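Local atomic coordinates of Non-catalytic protein 1 (PDB entry 1WCU), a protein that probably binds plant cell-wall polysaccharides without cleaving them, as a family 29 carbohydrate-binding module of an anaerobic fungus. Residues N34-T39 / I129-I134; A47-N52 / R116-D121; G61-L66 / G139-H144; Y65-T70 / S99-Y104; T70-L75 / P123-P128. All coordinates share one frame; numbering follows the deposited sequence.

Contact 1: N34-T39 / I129-I134; sequences NSLVLT and IYMRYI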
# COMPACT_ATOMS: atom_id res chain seq x y z
N ASN A 34 9.09 6.54 -13.05
CA ASN A 34 8.25 5.39 -13.38
C ASN A 34 7.75 4.64 -12.16
O ASN A 34 7.69 3.41 -12.14
CB ASN A 34 8.97 4.47 -14.36
CG ASN A 34 8.01 3.56 -15.12
OD1 ASN A 34 6.87 3.94 -15.39
ND2 ASN A 34 8.47 2.37 -15.46
N SER A 35 7.38 5.40 -11.14
CA SER A 35 6.85 4.89 -9.89
C SER A 35 5.78 5.82 -9.34
O SER A 35 5.62 6.95 -9.81
CB SER A 35 7.91 4.72 -8.80
OG SER A 35 9.15 5.31 -9.10
N LEU A 36 5.06 5.32 -8.34
CA LEU A 36 4.10 6.08 -7.55
C LEU A 36 4.89 6.57 -6.37
O LEU A 36 5.52 5.79 -5.67
CB LEU A 36 2.93 5.17 -7.14
CG LEU A 36 1.77 5.75 -6.34
CD1 LEU A 36 0.56 4.84 -6.48
CD2 LEU A 36 2.10 5.93 -4.87
N VAL A 37 4.85 7.87 -6.13
CA VAL A 37 5.71 8.49 -5.11
C VAL A 37 4.87 9.11 -4.00
O VAL A 37 4.02 9.96 -4.26
CB VAL A 37 6.58 9.58 -5.73
CG1 VAL A 37 7.60 10.07 -4.72
CG2 VAL A 37 7.29 9.05 -6.97
N LEU A 38 5.15 8.70 -2.76
CA LEU A 38 4.67 9.38 -1.56
C LEU A 38 5.76 10.31 -1.07
O LEU A 38 6.88 9.86 -0.80
CB LEU A 38 4.38 8.37 -0.44
CG LEU A 38 4.29 8.86 1.01
CD1 LEU A 38 3.20 9.91 1.16
CD2 LEU A 38 4.10 7.70 1.98
N THR A 39 5.44 11.60 -0.95
CA THR A 39 6.30 12.53 -0.24
C THR A 39 5.47 13.17 0.87
O THR A 39 4.52 13.91 0.59
CB THR A 39 6.84 13.64 -1.17
OG1 THR A 39 7.47 13.04 -2.33
CG2 THR A 39 7.83 14.53 -0.45
N ILE A 129 9.24 8.35 -1.30
CA ILE A 129 9.10 6.90 -1.18
C ILE A 129 8.54 6.43 -2.52
O ILE A 129 7.38 6.74 -2.84
CB ILE A 129 8.16 6.54 -0.00
CG1 ILE A 129 8.76 7.05 1.32
CG2 ILE A 129 7.94 5.03 0.05
CD1 ILE A 129 7.75 7.20 2.41
N TYR A 130 9.36 5.73 -3.29
CA TYR A 130 9.00 5.27 -4.64
C TYR A 130 8.44 3.86 -4.59
O TYR A 130 9.03 2.97 -3.96
CB TYR A 130 10.23 5.29 -5.57
CG TYR A 130 10.89 6.65 -5.70
CD1 TYR A 130 11.90 7.03 -4.83
CD2 TYR A 130 10.52 7.53 -6.71
CE1 TYR A 130 12.52 8.26 -4.94
CE2 TYR A 130 11.13 8.79 -6.83
CZ TYR A 130 12.13 9.13 -5.95
OH TYR A 130 12.74 10.39 -6.05
N MET A 131 7.31 3.65 -5.26
CA MET A 131 6.61 2.36 -5.18
C MET A 131 6.24 1.85 -6.57
O MET A 131 5.92 2.63 -7.46
CB MET A 131 5.34 2.49 -4.33
CG MET A 131 5.66 2.73 -2.87
SD MET A 131 4.26 3.28 -1.90
CE MET A 131 4.40 5.03 -2.15
N ARG A 132 6.25 0.52 -6.72
CA ARG A 132 5.76 -0.14 -7.92
C ARG A 132 5.02 -1.41 -7.55
O ARG A 132 5.26 -1.98 -6.49
CB ARG A 132 6.92 -0.51 -8.87
CG ARG A 132 7.59 0.68 -9.53
CD ARG A 132 8.82 0.25 -10.33
NE ARG A 132 9.44 1.41 -10.97
CZ ARG A 132 10.66 1.42 -11.51
NH1 ARG A 132 11.40 0.32 -11.51
NH2 ARG A 132 11.15 2.54 -12.01
N TYR A 133 4.16 -1.88 -8.45
CA TYR A 133 3.53 -3.20 -8.33
C TYR A 133 2.82 -3.39 -6.98
O TYR A 133 3.07 -4.36 -6.27
CB TYR A 133 4.54 -4.34 -8.61
CG TYR A 133 5.42 -4.12 -9.82
CD1 TYR A 133 4.91 -4.06 -11.10
CD2 TYR A 133 6.78 -3.95 -9.65
CE1 TYR A 133 5.78 -3.83 -12.22
CE2 TYR A 133 7.63 -3.74 -10.71
CZ TYR A 133 7.14 -3.67 -11.98
OH TYR A 133 8.06 -3.45 -12.99
N ILE A 134 1.92 -2.47 -6.68
CA ILE A 134 1.09 -2.56 -5.49
C ILE A 134 -0.07 -3.49 -5.83
O ILE A 134 -0.91 -3.17 -6.67
CB ILE A 134 0.56 -1.19 -5.05
CG1 ILE A 134 1.73 -0.23 -4.78
CG2 ILE A 134 -0.30 -1.36 -3.79
CD1 ILE A 134 1.29 1.21 -4.51
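L36 to L38 run antiparallel to I129 to M131, at 143° between the N-to-C directions of the two strand segments, with L36/M131 and L38/I129 as hydrogen-bonded pairs and V37/Y130 as the non-hydrogen-bonded pair between them. Each hydrogen-bonded pair closes two N-H to C=O bonds; the L36 N to M131 O bond is 3.0 Å long, and the V37 CA leans on I129 O in a CA-H...O contact. On the face carrying L36, L38, I129 and M131 the side chains are apolar. M131 bends at its last torsion (chi3 -88°), which carries CE back to the neighbouring strand, 3.7 Å from L36 CD2 and 3.8 Å from L38 CB. Beside it L38 CD2 and I129 CD1 meet at 3.7 Å, the two chains lying alongside each other and pointing the same way. I48 of strand 47-52 packs against L36, L38 and M131, placing this face in the core between the two sheets of the β-sandwich. The other face holds V37 and Y130, where V37 CG2 comes within 3.6 Å of ring carbon Y130 CD2; K69 makes a cation-pi contact with the same ring. At the start of strand 35-38 the extended R132 chain brings NE to N34 O at 2.9 Å, from above the carbonyl plane, while R132 NH2 bonds D33 O. Two successive carbonyls of the 33-34 turn are thus held by one guanidinium, so its positive charge probably offsets the negative ends of those peptide dipoles while the apolar side of the strand pair stays free of charged groups.

Contact 2: A47-N52 / R116-D121; sequences AISLKN and RIIVQD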
# COMPACT_ATOMS: atom_id res chain seq x y z
N ALA A 47 0.90 10.20 4.67
CA ALA A 47 0.50 8.91 4.12
C ALA A 47 -0.18 9.02 2.78
O ALA A 47 -0.88 10.00 2.51
CB ALA A 47 -0.47 8.23 5.04
N ILE A 48 -0.04 7.97 1.98
CA ILE A 48 -1.06 7.66 0.97
C ILE A 48 -2.01 6.62 1.57
O ILE A 48 -1.62 5.85 2.46
CB ILE A 48 -0.49 7.18 -0.37
CG1 ILE A 48 0.40 5.95 -0.19
CG2 ILE A 48 0.18 8.32 -1.09
CD1 ILE A 48 0.73 5.27 -1.49
N SER A 49 -3.25 6.61 1.12
CA SER A 49 -4.20 5.58 1.53
C SER A 49 -5.02 5.20 0.30
O SER A 49 -5.86 5.98 -0.19
CB SER A 49 -5.08 6.06 2.68
OG SER A 49 -5.93 4.99 3.07
N LEU A 50 -4.73 4.02 -0.25
CA LEU A 50 -5.23 3.66 -1.56
C LEU A 50 -6.55 2.91 -1.40
O LEU A 50 -6.59 1.75 -0.96
CB LEU A 50 -4.19 2.85 -2.34
CG LEU A 50 -2.85 3.60 -2.49
CD1 LEU A 50 -1.83 2.68 -3.17
CD2 LEU A 50 -3.01 4.91 -3.29
N LYS A 51 -7.61 3.63 -1.74
CA LYS A 51 -9.01 3.19 -1.59
C LYS A 51 -9.47 2.44 -2.83
O LYS A 51 -9.27 2.89 -3.96
CB LYS A 51 -9.89 4.44 -1.36
CG LYS A 51 -11.40 4.24 -1.54
CD LYS A 51 -12.06 3.47 -0.38
CE LYS A 51 -13.58 3.40 -0.63
NZ LYS A 51 -14.40 2.91 0.52
N ASN A 52 -10.07 1.27 -2.59
CA ASN A 52 -10.71 0.48 -3.64
C ASN A 52 -12.13 0.99 -3.87
O ASN A 52 -12.97 0.90 -2.99
CB ASN A 52 -10.74 -1.00 -3.20
CG ASN A 52 -11.03 -1.94 -4.33
OD1 ASN A 52 -11.64 -1.58 -5.33
ND2 ASN A 52 -10.55 -3.16 -4.19
N ARG A 116 -8.78 0.10 2.29
CA ARG A 116 -7.68 1.06 2.06
C ARG A 116 -6.35 0.49 2.52
O ARG A 116 -6.24 -0.04 3.64
CB ARG A 116 -7.94 2.37 2.81
CG ARG A 116 -8.61 3.45 2.00
CD ARG A 116 -9.20 4.53 2.89
NE ARG A 116 -10.47 4.09 3.44
CZ ARG A 116 -11.33 4.85 4.09
NH1 ARG A 116 -11.03 6.07 4.46
NH2 ARG A 116 -12.48 4.32 4.44
N ILE A 117 -5.34 0.65 1.66
CA ILE A 117 -3.95 0.31 1.93
C ILE A 117 -3.17 1.61 2.19
O ILE A 117 -3.04 2.46 1.30
CB ILE A 117 -3.32 -0.44 0.74
CG1 ILE A 117 -4.05 -1.75 0.49
CG2 ILE A 117 -1.82 -0.69 1.01
CD1 ILE A 117 -3.68 -2.47 -0.81
N ILE A 118 -2.60 1.72 3.38
CA ILE A 118 -1.84 2.89 3.81
C ILE A 118 -0.34 2.65 3.73
O ILE A 118 0.13 1.59 4.14
CB ILE A 118 -2.18 3.22 5.29
CG1 ILE A 118 -3.61 3.74 5.43
CG2 ILE A 118 -1.19 4.23 5.88
CD1 ILE A 118 -4.14 3.63 6.86
N VAL A 119 0.39 3.61 3.19
CA VAL A 119 1.86 3.63 3.26
C VAL A 119 2.20 4.96 3.90
O VAL A 119 1.69 5.99 3.46
CB VAL A 119 2.55 3.49 1.89
CG1 VAL A 119 4.07 3.44 2.03
CG2 VAL A 119 2.07 2.21 1.20
N GLN A 120 3.04 4.95 4.93
CA GLN A 120 3.25 6.13 5.77
C GLN A 120 4.72 6.31 6.14
O GLN A 120 5.42 5.33 6.43
CB GLN A 120 2.36 5.99 7.03
CG GLN A 120 2.13 7.24 7.79
CD GLN A 120 0.86 7.21 8.67
OE1 GLN A 120 0.24 6.16 8.94
NE2 GLN A 120 0.48 8.37 9.13
N ASP A 121 5.19 7.55 6.11
CA ASP A 121 6.59 7.91 6.42
C ASP A 121 6.82 8.09 7.92
O ASP A 121 6.51 9.13 8.46
CB ASP A 121 6.96 9.21 5.69
CG ASP A 121 8.41 9.59 5.85
OD1 ASP A 121 9.22 8.75 6.33
OD2 ASP A 121 8.77 10.68 5.38
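R116 lies across S49 and K51: its CB, CG and CD all pack on S49 OG, the CG at 3.3 Å, and R116 CG also sits 3.7 Å from K51 CB. On the same face I118 CG1 approaches S49 OG at 3.5 Å, and A47 CB rests on Q120 CG. The opposite face is purely aliphatic. There I48 and V119 stand side by side, I48 CG1 3.9 Å from V119 CB; I48 places CG1 between its backbone N and carbonyl carbon (chi1 57°), over V119. Beneath these side chains two hydrogen-bonded pairs, I48/V119 and L50/I117, alternate with three non-hydrogen-bonded ones, at 166° between the strand directions. The L50 N to I117 O bond is the shortest of the four at 2.8 Å and is nearly straight (170° at the hydrogen). These are two adjacent strands of the five-stranded antiparallel sheet of a β-sandwich, and M131 and I134 of the facing sheet pack on I48, L50 and V119. Further out, polar partners fix the other face. S49 OG bonds Q79 OE1, and the two cations, K51 NZ and R116 NH2 at 4.6 Å, each have an acid: D115 for K51 and E86 for R116. Replacing R116 by an alanine would probably leave E86 without its salt-bridge mate and open a gap over S49 and K51. Q120 NE2, extended past A47, is anchored on Y45 O.

Contact 3: G61-L66 / G139-H144; sequences GGCIYL and GSCDDH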
# COMPACT_ATOMS: atom_id res chain seq x y z
N GLY A 61 -8.68 -10.47 5.33
CA GLY A 61 -7.35 -11.10 5.36
C GLY A 61 -6.66 -10.94 4.02
O GLY A 61 -6.91 -9.97 3.31
N GLY A 62 -5.80 -11.89 3.67
CA GLY A 62 -5.07 -11.86 2.41
C GLY A 62 -3.64 -11.36 2.55
O GLY A 62 -3.02 -11.45 3.63
N CYS A 63 -3.12 -10.84 1.45
CA CYS A 63 -1.72 -10.43 1.36
C CYS A 63 -1.61 -9.14 0.59
O CYS A 63 -2.24 -8.98 -0.47
CB CYS A 63 -0.92 -11.51 0.65
SG CYS A 63 0.88 -11.23 0.70
N ILE A 64 -0.81 -8.22 1.11
CA ILE A 64 -0.45 -7.00 0.39
C ILE A 64 1.01 -7.12 -0.06
O ILE A 64 1.91 -7.32 0.77
CB ILE A 64 -0.63 -5.74 1.29
CG1 ILE A 64 -2.12 -5.53 1.64
CG2 ILE A 64 -0.07 -4.49 0.62
CD1 ILE A 64 -2.37 -4.61 2.82
N TYR A 65 1.22 -7.00 -1.37
CA TYR A 65 2.54 -7.02 -2.00
C TYR A 65 2.82 -5.64 -2.58
O TYR A 65 1.92 -5.02 -3.17
CB TYR A 65 2.58 -8.07 -3.11
CG TYR A 65 3.83 -8.04 -3.96
CD1 TYR A 65 3.95 -7.18 -5.02
CD2 TYR A 65 4.90 -8.89 -3.69
CE1 TYR A 65 5.10 -7.16 -5.81
CE2 TYR A 65 6.06 -8.87 -4.47
CZ TYR A 65 6.14 -8.00 -5.52
OH TYR A 65 7.29 -7.96 -6.30
N LEU A 66 4.05 -5.17 -2.45
CA LEU A 66 4.54 -4.04 -3.24
C LEU A 66 6.05 -4.01 -3.25
O LEU A 66 6.71 -4.71 -2.45
CB LEU A 66 3.99 -2.70 -2.73
CG LEU A 66 4.63 -2.09 -1.48
CD1 LEU A 66 4.15 -0.65 -1.29
CD2 LEU A 66 4.33 -2.90 -0.26
N GLY A 139 -5.45 -14.40 -1.27
CA GLY A 139 -4.73 -15.60 -0.83
C GLY A 139 -3.65 -15.28 0.20
O GLY A 139 -3.43 -14.13 0.56
N SER A 140 -2.97 -16.31 0.67
CA SER A 140 -1.92 -16.10 1.66
C SER A 140 -0.66 -15.57 0.99
O SER A 140 -0.42 -15.75 -0.20
CB SER A 140 -1.62 -17.41 2.35
OG SER A 140 -0.98 -18.27 1.47
N CYS A 141 0.17 -14.89 1.77
CA CYS A 141 1.44 -14.44 1.22
C CYS A 141 2.33 -15.60 0.80
O CYS A 141 3.06 -15.45 -0.16
CB CYS A 141 2.18 -13.55 2.22
SG CYS A 141 1.42 -11.95 2.56
N ASP A 142 2.25 -16.72 1.50
CA ASP A 142 3.03 -17.91 1.11
C ASP A 142 2.74 -18.31 -0.34
O ASP A 142 3.64 -18.73 -1.08
CB ASP A 142 2.71 -19.09 2.03
CG ASP A 142 3.34 -18.98 3.41
OD1 ASP A 142 4.12 -18.04 3.67
OD2 ASP A 142 3.05 -19.86 4.25
N ASP A 143 1.48 -18.15 -0.77
CA ASP A 143 1.07 -18.54 -2.13
C ASP A 143 1.23 -17.44 -3.20
O ASP A 143 0.91 -17.69 -4.36
CB ASP A 143 -0.39 -19.02 -2.11
CG ASP A 143 -0.59 -20.31 -1.30
OD1 ASP A 143 0.39 -21.07 -1.12
OD2 ASP A 143 -1.73 -20.57 -0.87
N HIS A 144 1.70 -16.25 -2.83
CA HIS A 144 1.93 -15.14 -3.78
C HIS A 144 3.38 -15.03 -4.30
O HIS A 144 4.32 -14.99 -3.50
CB HIS A 144 1.57 -13.79 -3.11
CG HIS A 144 1.59 -12.62 -4.04
ND1 HIS A 144 2.76 -12.04 -4.49
CD2 HIS A 144 0.58 -11.92 -4.62
CE1 HIS A 144 2.47 -11.03 -5.30
NE2 HIS A 144 1.16 -10.93 -5.39
O HOH W 1 -1.37 -13.84 4.35
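The H144 imidazole slides past the Y65 ring with the two planes only 26° apart, yet the centroids are 4.9 Å apart, so this is a strongly offset pair with little overlap. Its touching atom is H144 CE1, 3.5 Å from Y65 CG, and Y65 CB sits off-centre over the imidazole in a CH-pi contact. H144 reaches across because its CG is anti to the backbone N (chi1 -172°), which swings the ring away from its own loop toward strand 62-70. A glycine in place of H144 would probably leave this side of Y65 without its ring partner and open a gap between the loop and the strand. Two residues back along the strand, C63 and C141 approach through sulfur, joined by a disulfide with SG-SG 2.1 Å and a chi3 of 104°. Alongside it, G62 CA makes a CA-H...O contact with G139 O, and one water links the backbones by donating to G62 O and accepting from C141 N. No direct hydrogen bond crosses between 61-66 and 139-144. The loop after strand 129-137 is therefore tied to strand 62-70, an inner strand of the six-stranded sheet, by a covalent bridge and an aromatic contact, and H144 ND1, buried here with no partner in the model, is probably an electrostatic cost that this packing bears.

Contact 4: Y65-T70 / S99-Y104; sequences YLQVKT and SDFTEY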
# COMPACT_ATOMS: atom_id res chain seq x y z
N TYR A 65 1.22 -7.00 -1.37
CA TYR A 65 2.54 -7.02 -2.00
C TYR A 65 2.82 -5.64 -2.58
O TYR A 65 1.92 -5.02 -3.17
CB TYR A 65 2.58 -8.07 -3.11
CG TYR A 65 3.83 -8.04 -3.96
CD1 TYR A 65 3.95 -7.18 -5.02
CD2 TYR A 65 4.90 -8.89 -3.69
CE1 TYR A 65 5.10 -7.16 -5.81
CE2 TYR A 65 6.06 -8.87 -4.47
CZ TYR A 65 6.14 -8.00 -5.52
OH TYR A 65 7.29 -7.96 -6.30
N LEU A 66 4.05 -5.17 -2.45
CA LEU A 66 4.54 -4.04 -3.24
C LEU A 66 6.05 -4.01 -3.25
O LEU A 66 6.71 -4.71 -2.45
CB LEU A 66 3.99 -2.70 -2.73
CG LEU A 66 4.63 -2.09 -1.48
CD1 LEU A 66 4.15 -0.65 -1.29
CD2 LEU A 66 4.33 -2.90 -0.26
N GLN A 67 6.59 -3.22 -4.17
CA GLN A 67 8.02 -2.91 -4.20
C GLN A 67 8.24 -1.45 -3.79
O GLN A 67 7.48 -0.56 -4.20
CB GLN A 67 8.61 -3.17 -5.58
CG GLN A 67 8.47 -4.62 -6.03
CD GLN A 67 9.11 -4.93 -7.36
OE1 GLN A 67 8.88 -6.02 -7.91
NE2 GLN A 67 9.86 -3.99 -7.91
N VAL A 68 9.27 -1.22 -2.98
CA VAL A 68 9.60 0.12 -2.49
C VAL A 68 11.09 0.40 -2.71
O VAL A 68 11.93 -0.49 -2.52
CB VAL A 68 9.31 0.26 -0.99
CG1 VAL A 68 9.53 1.71 -0.54
CG2 VAL A 68 7.89 -0.18 -0.69
N LYS A 69 11.40 1.64 -3.11
CA LYS A 69 12.76 2.18 -3.18
C LYS A 69 12.72 3.51 -2.47
O LYS A 69 11.90 4.36 -2.80
CB LYS A 69 13.18 2.38 -4.65
CG LYS A 69 14.53 3.07 -4.80
CD LYS A 69 14.92 3.22 -6.26
CE LYS A 69 14.13 4.25 -6.98
NZ LYS A 69 14.65 4.43 -8.38
N THR A 70 13.58 3.71 -1.48
CA THR A 70 13.56 4.94 -0.69
C THR A 70 14.76 5.06 0.23
O THR A 70 15.35 4.05 0.62
CB THR A 70 12.25 5.01 0.18
OG1 THR A 70 12.15 6.31 0.80
CG2 THR A 70 12.22 3.94 1.24
N SER A 99 18.38 0.96 -1.87
CA SER A 99 18.93 1.64 -3.03
C SER A 99 18.15 1.37 -4.33
O SER A 99 18.06 2.25 -5.21
CB SER A 99 20.43 1.25 -3.13
OG SER A 99 21.08 2.14 -2.24
N ASP A 100 17.58 0.18 -4.44
CA ASP A 100 16.73 -0.20 -5.57
C ASP A 100 15.43 -0.75 -5.02
O ASP A 100 15.25 -0.82 -3.80
CB ASP A 100 17.42 -1.26 -6.46
CG ASP A 100 16.98 -1.20 -7.93
OD1 ASP A 100 15.89 -0.67 -8.25
OD2 ASP A 100 17.76 -1.69 -8.79
N PHE A 101 14.51 -1.09 -5.91
CA PHE A 101 13.22 -1.64 -5.49
C PHE A 101 13.37 -2.96 -4.75
O PHE A 101 14.04 -3.89 -5.22
CB PHE A 101 12.29 -1.75 -6.71
CG PHE A 101 11.79 -0.41 -7.17
CD1 PHE A 101 10.70 0.18 -6.58
CD2 PHE A 101 12.48 0.31 -8.13
CE1 PHE A 101 10.27 1.44 -6.95
CE2 PHE A 101 12.06 1.56 -8.52
CZ PHE A 101 10.95 2.13 -7.92
N THR A 102 12.76 -3.02 -3.58
CA THR A 102 12.75 -4.19 -2.69
C THR A 102 11.31 -4.70 -2.59
O THR A 102 10.38 -3.92 -2.41
CB THR A 102 13.22 -3.76 -1.29
OG1 THR A 102 14.52 -3.17 -1.39
CG2 THR A 102 13.25 -4.90 -0.29
N GLU A 103 11.13 -6.02 -2.70
CA GLU A 103 9.82 -6.64 -2.57
C GLU A 103 9.45 -6.82 -1.11
O GLU A 103 10.30 -7.21 -0.29
CB GLU A 103 9.82 -8.04 -3.20
CG GLU A 103 10.22 -8.09 -4.67
CD GLU A 103 10.10 -9.50 -5.23
OE1 GLU A 103 11.08 -10.27 -5.14
OE2 GLU A 103 9.05 -9.83 -5.78
N TYR A 104 8.18 -6.56 -0.80
CA TYR A 104 7.61 -6.84 0.50
C TYR A 104 6.28 -7.57 0.33
O TYR A 104 5.50 -7.24 -0.58
CB TYR A 104 7.33 -5.53 1.24
CG TYR A 104 8.55 -4.68 1.57
CD1 TYR A 104 9.07 -3.78 0.65
CD2 TYR A 104 9.18 -4.78 2.81
CE1 TYR A 104 10.19 -3.01 0.95
CE2 TYR A 104 10.28 -4.00 3.11
CZ TYR A 104 10.79 -3.12 2.17
OH TYR A 104 11.87 -2.31 2.48
O HOH W 2 12.48 -0.42 0.63
O HOH W 3 15.66 1.92 -9.64
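K69 and F101 face each other where strands 62-70 and 101-109 pair antiparallel in the six-stranded sheet of the β-sandwich. K69 CB begins the contact, sitting 3.7 Å from the centroid of the F101 ring and only 7° off its normal, a CH-pi contact over the face. From there CG and CD pass along the corner at 99-100, CD 3.5 Å from S99 O. A bend at chi3 (73°) turns the chain back, so that CE returns to the ring at 3.7 Å from F101 CE2. NZ ends in a salt bridge to D33, and a water between K69 NZ and D100 OD1 links it to 99-104. Along the backbone L66/Y104 and V68/T102 are hydrogen-bonded pairs, with Q67/E103 between them. On the face with V68, the Y104 ring crosses that side chain at about a right angle, its CE1 3.9 Å from V68 CB, while Y104 OH bonds R96 N. On the other face Y65 OH has two acceptors within reach, E103 OE2 and Q67 OE1. The carboxylate meets the Y65 ring at its edge, its plane 80° from that of the ring, with E103 OE2 2.6 Å from Y65 OH.

Contact 5: T70-L75 / P123-P128; sequences TETEGL and PASNIP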
# COMPACT_ATOMS: atom_id res chain seq x y z
N THR A 70 13.58 3.71 -1.48
CA THR A 70 13.56 4.94 -0.69
C THR A 70 14.76 5.06 0.23
O THR A 70 15.35 4.05 0.62
CB THR A 70 12.25 5.01 0.18
OG1 THR A 70 12.15 6.31 0.80
CG2 THR A 70 12.22 3.94 1.24
N GLU A 71 15.07 6.30 0.61
CA GLU A 71 16.07 6.59 1.63
C GLU A 71 15.48 6.76 3.04
O GLU A 71 16.22 6.92 4.01
CB GLU A 71 16.88 7.83 1.25
CG GLU A 71 17.77 7.65 0.04
CD GLU A 71 18.63 8.88 -0.19
OE1 GLU A 71 19.64 9.04 0.52
OE2 GLU A 71 18.26 9.70 -1.06
N THR A 72 14.16 6.73 3.17
CA THR A 72 13.52 6.77 4.47
C THR A 72 12.97 5.37 4.82
O THR A 72 13.47 4.36 4.34
CB THR A 72 12.49 7.93 4.57
OG1 THR A 72 12.06 8.10 5.93
CG2 THR A 72 11.27 7.73 3.66
N GLU A 73 11.98 5.31 5.71
CA GLU A 73 11.43 4.06 6.20
C GLU A 73 10.04 4.35 6.72
O GLU A 73 9.65 5.51 6.87
CB GLU A 73 12.30 3.46 7.30
CG GLU A 73 12.48 4.36 8.52
CD GLU A 73 13.46 3.79 9.53
OE1 GLU A 73 14.55 3.33 9.12
OE2 GLU A 73 13.14 3.79 10.74
N GLY A 74 9.29 3.31 7.04
CA GLY A 74 7.96 3.54 7.55
C GLY A 74 7.08 2.33 7.68
O GLY A 74 7.56 1.22 7.82
N LEU A 75 5.76 2.57 7.68
CA LEU A 75 4.76 1.56 8.00
C LEU A 75 3.78 1.36 6.86
O LEU A 75 3.49 2.28 6.09
CB LEU A 75 3.99 1.99 9.24
CG LEU A 75 4.81 2.02 10.54
CD1 LEU A 75 4.05 2.57 11.72
CD2 LEU A 75 5.32 0.65 10.90
N PRO A 123 9.57 8.41 10.03
CA PRO A 123 10.39 9.54 10.48
C PRO A 123 9.95 10.95 10.12
O PRO A 123 10.65 11.89 10.51
CB PRO A 123 11.75 9.28 9.81
CG PRO A 123 11.74 7.85 9.46
CD PRO A 123 10.31 7.53 9.13
N ALA A 124 8.83 11.14 9.42
CA ALA A 124 8.39 12.47 9.00
C ALA A 124 9.54 13.22 8.32
O ALA A 124 9.92 14.32 8.72
CB ALA A 124 7.84 13.25 10.19
N SER A 125 10.05 12.62 7.26
CA SER A 125 11.32 12.99 6.64
C SER A 125 11.24 13.89 5.41
O SER A 125 12.26 14.43 4.98
CB SER A 125 12.06 11.72 6.21
OG SER A 125 11.40 11.10 5.12
N ASN A 126 10.06 13.98 4.80
CA ASN A 126 9.88 14.72 3.55
C ASN A 126 10.73 14.15 2.41
O ASN A 126 10.98 14.84 1.42
CB ASN A 126 10.19 16.23 3.76
CG ASN A 126 9.71 17.12 2.62
OD1 ASN A 126 8.56 17.06 2.15
ND2 ASN A 126 10.61 17.98 2.17
N ILE A 127 11.11 12.86 2.53
CA ILE A 127 11.92 12.16 1.52
C ILE A 127 11.00 11.29 0.66
O ILE A 127 10.15 10.60 1.20
CB ILE A 127 12.95 11.23 2.21
CG1 ILE A 127 14.04 12.09 2.90
CG2 ILE A 127 13.61 10.25 1.22
CD1 ILE A 127 14.99 11.31 3.73
N PRO A 128 11.18 11.31 -0.66
CA PRO A 128 10.28 10.51 -1.50
C PRO A 128 10.40 9.00 -1.27
O PRO A 128 11.49 8.47 -1.05
CB PRO A 128 10.67 10.90 -2.93
CG PRO A 128 12.08 11.37 -2.81
CD PRO A 128 12.15 12.07 -1.47
O HOH W 4 14.25 8.30 -1.44
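T70 OG1 donates the one settled direct hydrogen bond between 70-75 and 123-128, to P128 O at 2.9 Å, tilted 29° from the carbonyl plane. The same oxygen of T70 accepts from T72 N, two residues on, in an ST turn; the hydroxyl stands anti to its own N (chi1 -172°), and from there it can serve both partners. P128 O is gripped a second time by a water, which donates to it and accepts from E71 N. S125 forms the matching turn on the other side: its OG accepts from I127 N at 3.1 Å. Between the two turns, T72 OG1 stands 3.2 Å from S125 OG, and each hydroxyl bonds D121, T72 to OD1 and S125 to OD2, so one carboxylate spans both segments. These are two connections at the same end of the β-sandwich, each passing from one sheet to the other: 70-75 leads from strand 62-70 to strand 74-79, and the loop 123-128 leads from strand 116-121 to strand 129-137. Apolar and close contacts flank the polar pairs. P123 sets CG and CD against T72 and E73, with P123 CG 3.7 Å from E73 CG, the two side chains crossing at about a right angle, and P123 CD 3.1 Å from E73 O. At the other end I127 turns CB to T72 CB, and its CG2 branch reaches E71 CB at 4.1 Å. Behind these loops I129 packs on both T70 and T72, while T72 O accepts a hydrogen bond from S97 OG.

Contacts 1 and 4 pair strands of the six-stranded sheet (35-38 with 129-137, 62-70 with 101-109), and contact 3 ties a loop to 62-70, sharing Y65 and L66 with contact 4. Contact 2 belongs to the five-stranded sheet, its centre about 12 Å from that of contact 1, and the two touch where I48 meets L36 and M131 in the core. Contact 5 joins loops that pass between the sheets; its centre is about 24 Å from that of contact 3, across the molecule. Along the chain contacts 2, 4 and 5 fall within the span of contact 1, whereas contact 3 crosses it, so strands far apart in sequence become neighbours in both sheets, and the late loop 139-144 is bonded back to 62-70.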